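Local structure of protein yesU (1OQ1) at residues 13-16 / 20-23; 38-43 / 51-56; 76-81 / 206-211; 113-118 / 165-170. The protein is of unknown function but has a galectin-like beta-sandwich fold of the concanavalin clan, so that carbohydrate binding is possible though unproven. All blocks are in the same frame, centred on the assembly; numbering follows the deposited sequence.

Interaction 1 of 4, residues 13-16 / 20-23; sequences RNPL and SDVK
L16 and D21 are the closest backbone pair, with CA atoms 5.5 Å apart, as the chain leaves the end of strand 5-14, turns through three residues and comes back as the 3-10 segment that includes S20 and D21. The one hydrogen bond across the contact runs from N14 ND2 to D21 O, at 2.8 Å and 159° at the hydrogen. The acceptor lies close to the amide plane of N14, whereas the donor stands 36° out of the D21 carbonyl plane. The other end of the same amide closes an Asx turn: N14 OD1 accepts from L16 N at 2.9 Å. This turn, where strand 5-14 of the beta sandwich passes into loop, fixes the rotation of the amide, which Y12 OH also engages through ND2. N14 swings CG away from its own N (chi1 -169°), which carries the amide to D21 and brings OD1 within 3.2 Å of D21 CB. The D21 carboxylate, its plane steeply inclined to the N14 amide, turns OD2 to the intervening turn, where R17 N and S18 N bind it. Beside these polar groups, L16 CD2 meets V22 CG1 at 3.8 Å, the side chains crossing at about a right angle.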
loop_
_atom_site.group_PDB
_atom_site.type_symbol
_atom_site.label_atom_id
_atom_site.label_comp_id
_atom_site.label_asym_id
_atom_site.label_seq_id
_atom_site.Cartn_x
_atom_site.Cartn_y
_atom_site.Cartn_z
ATOM N N ARG A 13 -3.407 8.451 -12.895
ATOM C CA ARG A 13 -3.909 7.154 -13.306
ATOM C C ARG A 13 -2.810 6.434 -14.074
ATOM O O ARG A 13 -2.262 6.966 -15.046
ATOM C CB ARG A 13 -5.154 7.308 -14.182
ATOM C CG ARG A 13 -5.745 5.981 -14.636
ATOM C CD ARG A 13 -6.975 6.189 -15.500
ATOM N NE ARG A 13 -8.170 6.532 -14.732
ATOM C CZ ARG A 13 -8.862 5.666 -13.995
ATOM N NH1 ARG A 13 -8.477 4.397 -13.917
ATOM N NH2 ARG A 13 -9.951 6.063 -13.351
ATOM N N ASN A 14 -2.484 5.230 -13.618
ATOM C CA ASN A 14 -1.452 4.411 -14.239
ATOM C C ASN A 14 -2.042 3.032 -14.533
ATOM O O ASN A 14 -2.371 2.277 -13.618
ATOM C CB ASN A 14 -0.261 4.272 -13.291
ATOM C CG ASN A 14 0.951 3.661 -13.962
ATOM O OD1 ASN A 14 0.825 2.775 -14.805
ATOM N ND2 ASN A 14 2.136 4.126 -13.582
ATOM N N PRO A 15 -2.196 2.693 -15.822
ATOM C CA PRO A 15 -2.753 1.399 -16.230
ATOM C C PRO A 15 -1.910 0.199 -15.785
ATOM O O PRO A 15 -2.443 -0.895 -15.574
ATOM C CB PRO A 15 -2.811 1.513 -17.756
ATOM C CG PRO A 15 -2.942 2.984 -17.989
ATOM C CD PRO A 15 -1.984 3.564 -16.990
ATOM N N LEU A 16 -0.602 0.414 -15.650
ATOM C CA LEU A 16 0.335 -0.640 -15.263
ATOM C C LEU A 16 0.262 -1.791 -16.269
ATOM O O LEU A 16 0.178 -2.964 -15.891
ATOM C CB LEU A 16 0.021 -1.150 -13.848
ATOM C CG LEU A 16 0.204 -0.158 -12.693
ATOM C CD1 LEU A 16 -0.242 -0.798 -11.385
ATOM C CD2 LEU A 16 1.664 0.268 -12.598
ATOM N N SER A 20 6.985 0.908 -19.715
ATOM C CA SER A 20 7.013 2.366 -19.735
ATOM C C SER A 20 6.156 2.980 -18.627
ATOM O O SER A 20 6.404 4.106 -18.202
ATOM C CB SER A 20 6.548 2.889 -21.098
ATOM O OG SER A 20 5.237 2.441 -21.395
ATOM N N ASP A 21 5.157 2.236 -18.155
ATOM C CA ASP A 21 4.282 2.739 -17.100
ATOM C C ASP A 21 4.971 2.893 -15.745
ATOM O O ASP A 21 4.546 3.703 -14.921
ATOM C CB ASP A 21 3.050 1.840 -16.948
ATOM C CG ASP A 21 2.096 1.963 -18.119
ATOM O OD1 ASP A 21 1.946 3.092 -18.628
ATOM O OD2 ASP A 21 1.488 0.945 -18.521
ATOM N N VAL A 22 6.026 2.120 -15.505
ATOM C CA VAL A 22 6.736 2.223 -14.236
ATOM C C VAL A 22 8.155 2.731 -14.457
ATOM O O VAL A 22 9.050 2.480 -13.652
ATOM C CB VAL A 22 6.792 0.867 -13.508
ATOM C CG1 VAL A 22 5.381 0.400 -13.185
ATOM C CG2 VAL A 22 7.510 -0.160 -14.370
ATOM N N LYS A 23 8.332 3.462 -15.552
ATOM C CA LYS A 23 9.621 4.032 -15.935
ATOM C C LYS A 23 10.431 4.640 -14.790
ATOM O O LYS A 23 11.573 4.240 -14.552
ATOM C CB LYS A 23 9.409 5.096 -17.017
ATOM C CG LYS A 23 10.674 5.838 -17.419
ATOM C CD LYS A 23 10.381 6.940 -18.426
ATOM C CE LYS A 23 11.648 7.700 -18.796
ATOM N NZ LYS A 23 12.286 8.340 -17.610
#

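Interaction 2 of 4, residues 38-43 / 51-56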
loop_
_atom_site.group_PDB
_atom_site.type_symbol
_atom_site.label_atom_id
_atom_site.label_comp_id
_atom_site.label_asym_id
_atom_site.label_seq_id
_atom_site.Cartn_x
_atom_site.Cartn_y
_atom_site.Cartn_z
ATOM N N HIS A 38 -0.070 -8.005 -20.327
ATOM C CA HIS A 38 -0.199 -6.554 -20.213
ATOM C C HIS A 38 -0.686 -6.096 -18.840
ATOM O O HIS A 38 -1.598 -5.277 -18.727
ATOM C CB HIS A 38 -1.146 -6.032 -21.299
ATOM C CG HIS A 38 -0.603 -6.174 -22.687
ATOM N ND1 HIS A 38 0.403 -5.370 -23.176
ATOM C CD2 HIS A 38 -0.893 -7.057 -23.672
ATOM C CE1 HIS A 38 0.710 -5.750 -24.404
ATOM N NE2 HIS A 38 -0.061 -6.772 -24.728
ATOM N N SER A 39 -0.064 -6.633 -17.798
ATOM C CA SER A 39 -0.410 -6.285 -16.427
ATOM C C SER A 39 0.843 -6.443 -15.573
ATOM O O SER A 39 1.677 -7.301 -15.848
ATOM C CB SER A 39 -1.518 -7.203 -15.912
ATOM O OG SER A 39 -1.124 -8.562 -15.983
ATOM N N LEU A 40 0.973 -5.618 -14.539
ATOM C CA LEU A 40 2.146 -5.679 -13.672
ATOM C C LEU A 40 2.188 -6.925 -12.792
ATOM O O LEU A 40 1.324 -7.126 -11.935
ATOM C CB LEU A 40 2.214 -4.439 -12.775
ATOM C CG LEU A 40 3.326 -4.441 -11.715
ATOM C CD1 LEU A 40 4.683 -4.425 -12.397
ATOM C CD2 LEU A 40 3.187 -3.233 -10.809
ATOM N N HIS A 41 3.197 -7.760 -13.018
ATOM C CA HIS A 41 3.394 -8.964 -12.221
ATOM C C HIS A 41 4.572 -8.674 -11.301
ATOM O O HIS A 41 5.651 -8.312 -11.772
ATOM C CB HIS A 41 3.750 -10.163 -13.104
ATOM C CG HIS A 41 2.603 -10.698 -13.900
ATOM N ND1 HIS A 41 2.040 -11.932 -13.657
ATOM C CD2 HIS A 41 1.919 -10.171 -14.942
ATOM C CE1 HIS A 41 1.060 -12.144 -14.517
ATOM N NE2 HIS A 41 0.966 -11.090 -15.307
ATOM N N LEU A 42 4.366 -8.798 -9.994
ATOM C CA LEU A 42 5.450 -8.570 -9.045
ATOM C C LEU A 42 5.788 -9.876 -8.334
ATOM O O LEU A 42 4.911 -10.530 -7.764
ATOM C CB LEU A 42 5.064 -7.500 -8.011
ATOM C CG LEU A 42 4.971 -6.054 -8.510
ATOM C CD1 LEU A 42 4.618 -5.134 -7.344
ATOM C CD2 LEU A 42 6.297 -5.632 -9.135
ATOM N N SER A 43 7.060 -10.263 -8.397
ATOM C CA SER A 43 7.539 -11.485 -7.745
ATOM C C SER A 43 8.864 -11.177 -7.055
ATOM O O SER A 43 9.237 -10.012 -6.931
ATOM C CB SER A 43 7.712 -12.620 -8.765
ATOM O OG SER A 43 8.588 -12.245 -9.809
ATOM N N PHE A 51 10.498 -6.334 -0.591
ATOM C CA PHE A 51 10.731 -5.046 -1.234
ATOM C C PHE A 51 9.594 -4.050 -1.073
ATOM O O PHE A 51 8.528 -4.375 -0.564
ATOM C CB PHE A 51 10.956 -5.265 -2.738
ATOM C CG PHE A 51 9.707 -5.677 -3.494
ATOM C CD1 PHE A 51 8.690 -4.757 -3.759
ATOM C CD2 PHE A 51 9.544 -6.986 -3.931
ATOM C CE1 PHE A 51 7.531 -5.137 -4.449
ATOM C CE2 PHE A 51 8.385 -7.376 -4.622
ATOM C CZ PHE A 51 7.379 -6.445 -4.878
ATOM N N VAL A 52 9.860 -2.823 -1.507
ATOM C CA VAL A 52 8.858 -1.768 -1.541
ATOM C C VAL A 52 9.123 -1.110 -2.896
ATOM O O VAL A 52 10.245 -0.694 -3.182
ATOM C CB VAL A 52 9.021 -0.731 -0.420
ATOM C CG1 VAL A 52 7.905 0.306 -0.531
ATOM C CG2 VAL A 52 8.962 -1.414 0.945
ATOM N N PHE A 53 8.089 -1.050 -3.729
ATOM C CA PHE A 53 8.173 -0.485 -5.077
ATOM C C PHE A 53 7.372 0.814 -5.056
ATOM O O PHE A 53 6.147 0.788 -4.993
ATOM C CB PHE A 53 7.571 -1.496 -6.057
ATOM C CG PHE A 53 7.762 -1.155 -7.508
ATOM C CD1 PHE A 53 8.967 -0.633 -7.973
ATOM C CD2 PHE A 53 6.751 -1.423 -8.424
ATOM C CE1 PHE A 53 9.158 -0.389 -9.329
ATOM C CE2 PHE A 53 6.933 -1.183 -9.786
ATOM C CZ PHE A 53 8.139 -0.666 -10.237
ATOM N N TRP A 54 8.074 1.943 -5.112
ATOM C CA TRP A 54 7.436 3.256 -5.031
ATOM C C TRP A 54 7.071 3.991 -6.309
ATOM O O TRP A 54 7.828 4.000 -7.279
ATOM C CB TRP A 54 8.314 4.235 -4.240
ATOM C CG TRP A 54 8.673 3.834 -2.861
ATOM C CD1 TRP A 54 9.807 3.178 -2.461
ATOM C CD2 TRP A 54 7.914 4.087 -1.675
ATOM N NE1 TRP A 54 9.799 3.012 -1.097
ATOM C CE2 TRP A 54 8.649 3.560 -0.588
ATOM C CE3 TRP A 54 6.683 4.709 -1.423
ATOM C CZ2 TRP A 54 8.192 3.635 0.733
ATOM C CZ3 TRP A 54 6.226 4.785 -0.106
ATOM C CH2 TRP A 54 6.982 4.250 0.955
ATOM N N CYS A 55 5.911 4.638 -6.275
ATOM C CA CYS A 55 5.462 5.490 -7.366
ATOM C C CYS A 55 6.250 6.769 -7.040
ATOM O O CYS A 55 6.354 7.156 -5.876
ATOM C CB CYS A 55 3.958 5.738 -7.254
ATOM S SG CYS A 55 3.317 7.051 -8.321
ATOM N N PRO A 56 6.800 7.454 -8.052
ATOM C CA PRO A 56 7.570 8.668 -7.754
ATOM C C PRO A 56 6.808 9.946 -7.409
ATOM O O PRO A 56 7.395 10.892 -6.880
ATOM C CB PRO A 56 8.412 8.843 -9.012
ATOM C CG PRO A 56 7.446 8.428 -10.088
ATOM C CD PRO A 56 6.793 7.172 -9.500
#
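L42 on strand 40-43 and F51 on strand 51-54 meet between two strands that face each other rather than pair. The strand axes approach to 10.2 Å, and their directions differ by 154°, close to antiparallel. That spacing is far too wide for backbone bonding, and each strand is hydrogen-bonded within its own sheet: L42 with A210 on one side of the sandwich, F51 with Q204 on the other. Followed outward, L42 begins at CB, which already touches the end of the phenyl ring, 4.0 Å from F51 CZ. A chi1 of -71° sets CG beside the backbone N, and from there the two methyls part. L42 CD1 reaches the edge of the F51 ring, near its plane, 3.9 Å from F51 CZ. L42 CD2 turns to the second aromatic residue and comes within 4.3 Å of F53 CD2, approaching that ring obliquely. One leucine thus fills the gap between two phenylalanines that are neighbours on the same face of their strand. L40 adds a second apolar contact, its CD2 lying at the F53 ring edge, 4.4 Å from CE2. At the other end, S43 O sits 3.6 Å from F51 CE2. The rings have further aromatic company, F51 meeting H44 and F53 meeting W25. With no hydrogen bond across the contact, cohesion here probably comes mainly from dispersion and the exclusion of water, as expected of the interior between the sheets of a beta sandwich.

Interaction 3 of 4, residues 76-81 / 206-211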
loop_
_atom_site.group_PDB
_atom_site.type_symbol
_atom_site.label_atom_id
_atom_site.label_comp_id
_atom_site.label_asym_id
_atom_site.label_seq_id
_atom_site.Cartn_x
_atom_site.Cartn_y
_atom_site.Cartn_z
ATOM N N GLY A 76 3.101 -15.378 1.226
ATOM C CA GLY A 76 3.481 -14.016 0.906
ATOM C C GLY A 76 2.575 -13.029 1.617
ATOM O O GLY A 76 1.604 -13.419 2.264
ATOM N N LEU A 77 2.895 -11.747 1.497
ATOM C CA LEU A 77 2.104 -10.699 2.128
ATOM C C LEU A 77 2.209 -9.429 1.296
ATOM O O LEU A 77 3.246 -9.162 0.683
ATOM C CB LEU A 77 2.609 -10.453 3.559
ATOM C CG LEU A 77 2.023 -9.305 4.394
ATOM C CD1 LEU A 77 2.083 -9.667 5.876
ATOM C CD2 LEU A 77 2.786 -8.016 4.125
ATOM N N CYS A 78 1.128 -8.658 1.254
ATOM C CA CYS A 78 1.120 -7.411 0.507
ATOM C C CYS A 78 0.864 -6.253 1.463
ATOM O O CYS A 78 0.266 -6.434 2.526
ATOM C CB CYS A 78 0.061 -7.454 -0.590
ATOM S SG CYS A 78 0.438 -8.682 -1.873
HETATM N N MSE A 79 1.318 -5.065 1.083
HETATM C CA MSE A 79 1.167 -3.897 1.940
HETATM C C MSE A 79 1.278 -2.607 1.135
HETATM O O MSE A 79 2.158 -2.467 0.292
HETATM C CB MSE A 79 2.257 -3.927 3.021
HETATM C CG MSE A 79 2.202 -2.802 4.036
HETATM SE SE MSE A 79 3.760 -2.791 5.203
HETATM C CE MSE A 79 3.547 -4.534 6.021
ATOM N N LEU A 80 0.379 -1.665 1.392
ATOM C CA LEU A 80 0.431 -0.393 0.691
ATOM C C LEU A 80 0.924 0.690 1.637
ATOM O O LEU A 80 0.417 0.821 2.749
ATOM C CB LEU A 80 -0.951 0.014 0.171
ATOM C CG LEU A 80 -0.878 1.211 -0.785
ATOM C CD1 LEU A 80 -0.605 0.701 -2.191
ATOM C CD2 LEU A 80 -2.170 2.000 -0.762
ATOM N N PHE A 81 1.926 1.442 1.198
ATOM C CA PHE A 81 2.458 2.556 1.973
ATOM C C PHE A 81 1.832 3.811 1.359
ATOM O O PHE A 81 1.675 3.891 0.139
ATOM C CB PHE A 81 3.984 2.649 1.821
ATOM C CG PHE A 81 4.756 1.759 2.760
ATOM C CD1 PHE A 81 5.152 2.227 4.010
ATOM C CD2 PHE A 81 5.087 0.457 2.395
ATOM C CE1 PHE A 81 5.873 1.406 4.885
ATOM C CE2 PHE A 81 5.806 -0.369 3.261
ATOM C CZ PHE A 81 6.200 0.109 4.508
ATOM N N ALA A 206 8.447 -11.745 0.139
ATOM C CA ALA A 206 8.671 -12.909 -0.709
ATOM C C ALA A 206 8.130 -14.125 0.031
ATOM O O ALA A 206 8.107 -14.137 1.263
ATOM C CB ALA A 206 10.157 -13.077 -0.979
ATOM N N PRO A 207 7.732 -15.183 -0.699
ATOM C CA PRO A 207 7.743 -15.349 -2.158
ATOM C C PRO A 207 6.439 -14.981 -2.870
ATOM O O PRO A 207 6.053 -15.618 -3.857
ATOM C CB PRO A 207 8.069 -16.820 -2.313
ATOM C CG PRO A 207 7.247 -17.418 -1.228
ATOM C CD PRO A 207 7.479 -16.477 -0.042
HETATM N N MSE A 208 5.773 -13.948 -2.372
HETATM C CA MSE A 208 4.516 -13.479 -2.943
HETATM C C MSE A 208 4.570 -13.256 -4.453
HETATM O O MSE A 208 5.558 -12.754 -4.986
HETATM C CB MSE A 208 4.121 -12.162 -2.269
HETATM C CG MSE A 208 2.778 -11.583 -2.699
HETATM SE SE MSE A 208 1.319 -12.511 -1.862
HETATM C CE MSE A 208 0.014 -12.449 -3.302
ATOM N N LYS A 209 3.505 -13.651 -5.140
ATOM C CA LYS A 209 3.382 -13.407 -6.570
ATOM C C LYS A 209 1.992 -12.802 -6.732
ATOM O O LYS A 209 0.997 -13.412 -6.344
ATOM C CB LYS A 209 3.517 -14.697 -7.379
ATOM C CG LYS A 209 4.943 -15.222 -7.419
ATOM C CD LYS A 209 5.146 -16.233 -8.533
ATOM C CE LYS A 209 6.607 -16.651 -8.616
ATOM N NZ LYS A 209 6.841 -17.604 -9.737
ATOM N N ALA A 210 1.935 -11.589 -7.275
ATOM C CA ALA A 210 0.661 -10.897 -7.456
ATOM C C ALA A 210 0.643 -10.042 -8.716
ATOM O O ALA A 210 1.690 -9.691 -9.260
ATOM C CB ALA A 210 0.371 -10.022 -6.237
ATOM N N VAL A 211 -0.559 -9.706 -9.170
ATOM C CA VAL A 211 -0.731 -8.881 -10.358
ATOM C C VAL A 211 -1.505 -7.626 -9.985
ATOM O O VAL A 211 -2.493 -7.692 -9.248
ATOM C CB VAL A 211 -1.500 -9.646 -11.457
ATOM C CG1 VAL A 211 -1.743 -8.743 -12.657
ATOM C CG2 VAL A 211 -0.707 -10.880 -11.875
#
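M208, G76 and C78 account for most of the surface buried here, and the first of them, modelled as selenomethionine, touches both of the others. The backbones come very close at one point: the CA atoms of G76 and M208 are 4.0 Å apart. M208 CB points at the glycine and lies 3.7 Å from G76 CA, an approach possible because G76 lacks a CB, which would point toward M208 and clash with its CB. Beyond CB, the M208 chain first extends opposite its N (chi1 -176°) and then bends at chi2 (77°), which lays the selenium along the backbone of G76 and L77. There M208 SE lies 3.7 Å from G76 C and 3.8 Å from L77 N. C78 meets the middle of the same side chain, its SG 3.8 Å from M208 CG and 3.9 Å from M208 SE, while the terminal CE lies slightly farther from that sulfur. H44, from strand 40-44 beside strand 209-222, and F120, from strand 112-122 in the opposite sheet, also touch M208. The connection leading to M208 contains a cis peptide bond between A206 and P207, and it carries the chain from strand 199-205 in one sheet to strand 209-222 in the other. M208 therefore packs in the interior where the chain crosses over. The contact contains no hydrogen bond. L77 N, buried by it, has no partner in the model, and the nearby selenium lies well off the N-H direction, so the join rests on van der Waals packing and leaves this amide without compensation.

Interaction 4 of 4, residues 113-118 / 165-170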
loop_
_atom_site.group_PDB
_atom_site.type_symbol
_atom_site.label_atom_id
_atom_site.label_comp_id
_atom_site.label_asym_id
_atom_site.label_seq_id
_atom_site.Cartn_x
_atom_site.Cartn_y
_atom_site.Cartn_z
ATOM N N ASN A 113 8.197 8.833 7.785
ATOM C CA ASN A 113 6.897 8.640 8.409
ATOM C C ASN A 113 6.020 8.115 7.292
ATOM O O ASN A 113 6.260 8.420 6.124
ATOM C CB ASN A 113 6.296 9.954 8.908
ATOM C CG ASN A 113 6.934 10.444 10.185
ATOM O OD1 ASN A 113 7.283 9.652 11.061
ATOM N ND2 ASN A 113 7.071 11.759 10.310
ATOM N N ALA A 114 5.004 7.335 7.644
ATOM C CA ALA A 114 4.100 6.799 6.643
ATOM C C ALA A 114 3.043 5.921 7.275
ATOM O O ALA A 114 3.233 5.389 8.366
ATOM C CB ALA A 114 4.879 5.983 5.611
ATOM N N LEU A 115 1.923 5.794 6.580
ATOM C CA LEU A 115 0.851 4.918 7.007
ATOM C C LEU A 115 1.048 3.692 6.117
ATOM O O LEU A 115 1.430 3.826 4.954
ATOM C CB LEU A 115 -0.513 5.563 6.738
ATOM C CG LEU A 115 -0.886 6.690 7.708
ATOM C CD1 LEU A 115 -2.054 7.501 7.169
ATOM C CD2 LEU A 115 -1.223 6.079 9.057
ATOM N N HIS A 116 0.850 2.498 6.665
ATOM C CA HIS A 116 0.994 1.289 5.858
ATOM C C HIS A 116 -0.090 0.288 6.210
ATOM O O HIS A 116 -0.306 -0.041 7.379
ATOM C CB HIS A 116 2.399 0.655 5.970
ATOM C CG HIS A 116 3.061 0.806 7.307
ATOM N ND1 HIS A 116 3.681 -0.250 7.944
ATOM C CD2 HIS A 116 3.293 1.895 8.076
ATOM C CE1 HIS A 116 4.269 0.186 9.045
ATOM N NE2 HIS A 116 4.048 1.484 9.148
ATOM N N LEU A 117 -0.782 -0.174 5.177
ATOM C CA LEU A 117 -1.888 -1.101 5.340
ATOM C C LEU A 117 -1.576 -2.436 4.683
ATOM O O LEU A 117 -1.418 -2.519 3.466
ATOM C CB LEU A 117 -3.148 -0.485 4.729
ATOM C CG LEU A 117 -4.520 -0.942 5.238
ATOM C CD1 LEU A 117 -5.590 -0.041 4.646
ATOM C CD2 LEU A 117 -4.767 -2.390 4.877
ATOM N N SER A 118 -1.487 -3.478 5.500
ATOM C CA SER A 118 -1.192 -4.807 4.990
ATOM C C SER A 118 -2.471 -5.576 4.707
ATOM O O SER A 118 -3.454 -5.474 5.447
ATOM C CB SER A 118 -0.336 -5.576 5.997
ATOM O OG SER A 118 -0.943 -5.557 7.276
ATOM N N LEU A 165 -8.964 2.918 -1.071
ATOM C CA LEU A 165 -8.466 3.511 0.158
ATOM C C LEU A 165 -8.747 5.010 0.212
ATOM O O LEU A 165 -8.456 5.725 -0.744
ATOM C CB LEU A 165 -6.953 3.286 0.242
ATOM C CG LEU A 165 -6.229 3.867 1.458
ATOM C CD1 LEU A 165 -6.554 3.028 2.682
ATOM C CD2 LEU A 165 -4.729 3.873 1.209
ATOM N N ILE A 166 -9.309 5.480 1.323
ATOM C CA ILE A 166 -9.581 6.904 1.500
ATOM C C ILE A 166 -8.618 7.462 2.545
ATOM O O ILE A 166 -8.443 6.870 3.608
ATOM C CB ILE A 166 -11.022 7.172 2.011
ATOM C CG1 ILE A 166 -12.048 6.661 0.997
ATOM C CG2 ILE A 166 -11.224 8.677 2.248
ATOM C CD1 ILE A 166 -13.473 6.743 1.505
ATOM N N LYS A 167 -7.997 8.597 2.229
ATOM C CA LYS A 167 -7.066 9.272 3.135
ATOM C C LYS A 167 -7.440 10.749 3.148
ATOM O O LYS A 167 -7.291 11.449 2.144
ATOM C CB LYS A 167 -5.624 9.100 2.647
ATOM C CG LYS A 167 -4.602 9.985 3.360
ATOM C CD LYS A 167 -4.477 9.623 4.827
ATOM C CE LYS A 167 -3.431 10.488 5.520
ATOM N NZ LYS A 167 -3.819 11.925 5.559
ATOM N N ASP A 168 -7.927 11.222 4.289
ATOM C CA ASP A 168 -8.352 12.611 4.406
ATOM C C ASP A 168 -8.011 13.094 5.806
ATOM O O ASP A 168 -8.788 12.917 6.752
ATOM C CB ASP A 168 -9.860 12.699 4.142
ATOM C CG ASP A 168 -10.374 14.122 4.162
ATOM O OD1 ASP A 168 -9.548 15.055 4.092
ATOM O OD2 ASP A 168 -11.608 14.304 4.236
ATOM N N LYS A 169 -6.832 13.699 5.919
ATOM C CA LYS A 169 -6.318 14.178 7.191
ATOM C C LYS A 169 -6.270 12.995 8.161
ATOM O O LYS A 169 -5.643 11.982 7.853
ATOM C CB LYS A 169 -7.177 15.334 7.715
ATOM C CG LYS A 169 -7.045 16.583 6.838
ATOM C CD LYS A 169 -7.667 17.813 7.474
ATOM C CE LYS A 169 -7.457 19.044 6.601
ATOM N NZ LYS A 169 -8.108 18.901 5.272
ATOM N N GLY A 170 -6.924 13.089 9.312
ATOM C CA GLY A 170 -6.864 11.974 10.246
ATOM C C GLY A 170 -7.655 10.730 9.863
ATOM O O GLY A 170 -7.447 9.654 10.433
#
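L115 faces K167 and L117 faces L165 across CA separations of 9.8 and 9.6 Å, a register in which the two segments run in opposed directions at a distance that excludes backbone pairing. All four residues direct their side chains into the gap. In the first pair, L115 CD1 touches the aliphatic part of the lysine, 3.7 Å from K167 CE and 4.0 Å from K167 CD, the two side chains crossing at about a right angle. In the second, the leucines slide past each other in opposite directions until CD1 of L117 and CD1 of L165 stand 3.8 Å apart. K167 is thus split in its chemistry. Its methylenes serve as apolar packing, while bends at chi2 (65°) and chi4 (65°) turn the ammonium away toward polar partners. K167 NZ donates to K169 O at 2.9 Å, lying in the carbonyl plane on a lone pair. It also forms a salt bridge with D61 and a hydrogen bond with L195 O, so a buried charge is held by three oxygens. D61 OD1 accepts from K169 N as well, which ties the turn after strand 161-168 to the same carboxylate. F82 from strand 76-86 and V172 from strand 171-176 pack against L115 and L165, and F174 against L117. Strand 112-122 belongs to the seven-stranded sheet and strand 161-168 to the other, so this meeting of aliphatic side chains across about 10 Å is face-to-face sheet packing, consistent with the galectin-like jelly-roll sandwich.

How the interactions relate
Interactions 2, 3 and 4 each join the two antiparallel sheets of the sandwich, whereas interaction 1 shapes the turn leaving strand 5-14 at one end. Along the chain, interactions 1 and 2 come in turn, and interaction 4 falls between the two segments of interaction 3. Interaction 2 lies about 10 Å, centre to centre, from both interaction 1 and interaction 3, touching each: V22 packs on F53, and strands 40-44 and 209-222 are neighbours. Interactions 3 and 4, about 18 Å apart between centres, are connected through paired strands 76-86 and 112-122. Interactions 2 and 4 lie on opposite sides of the chain's centre, so the sheets are held together at well-separated points.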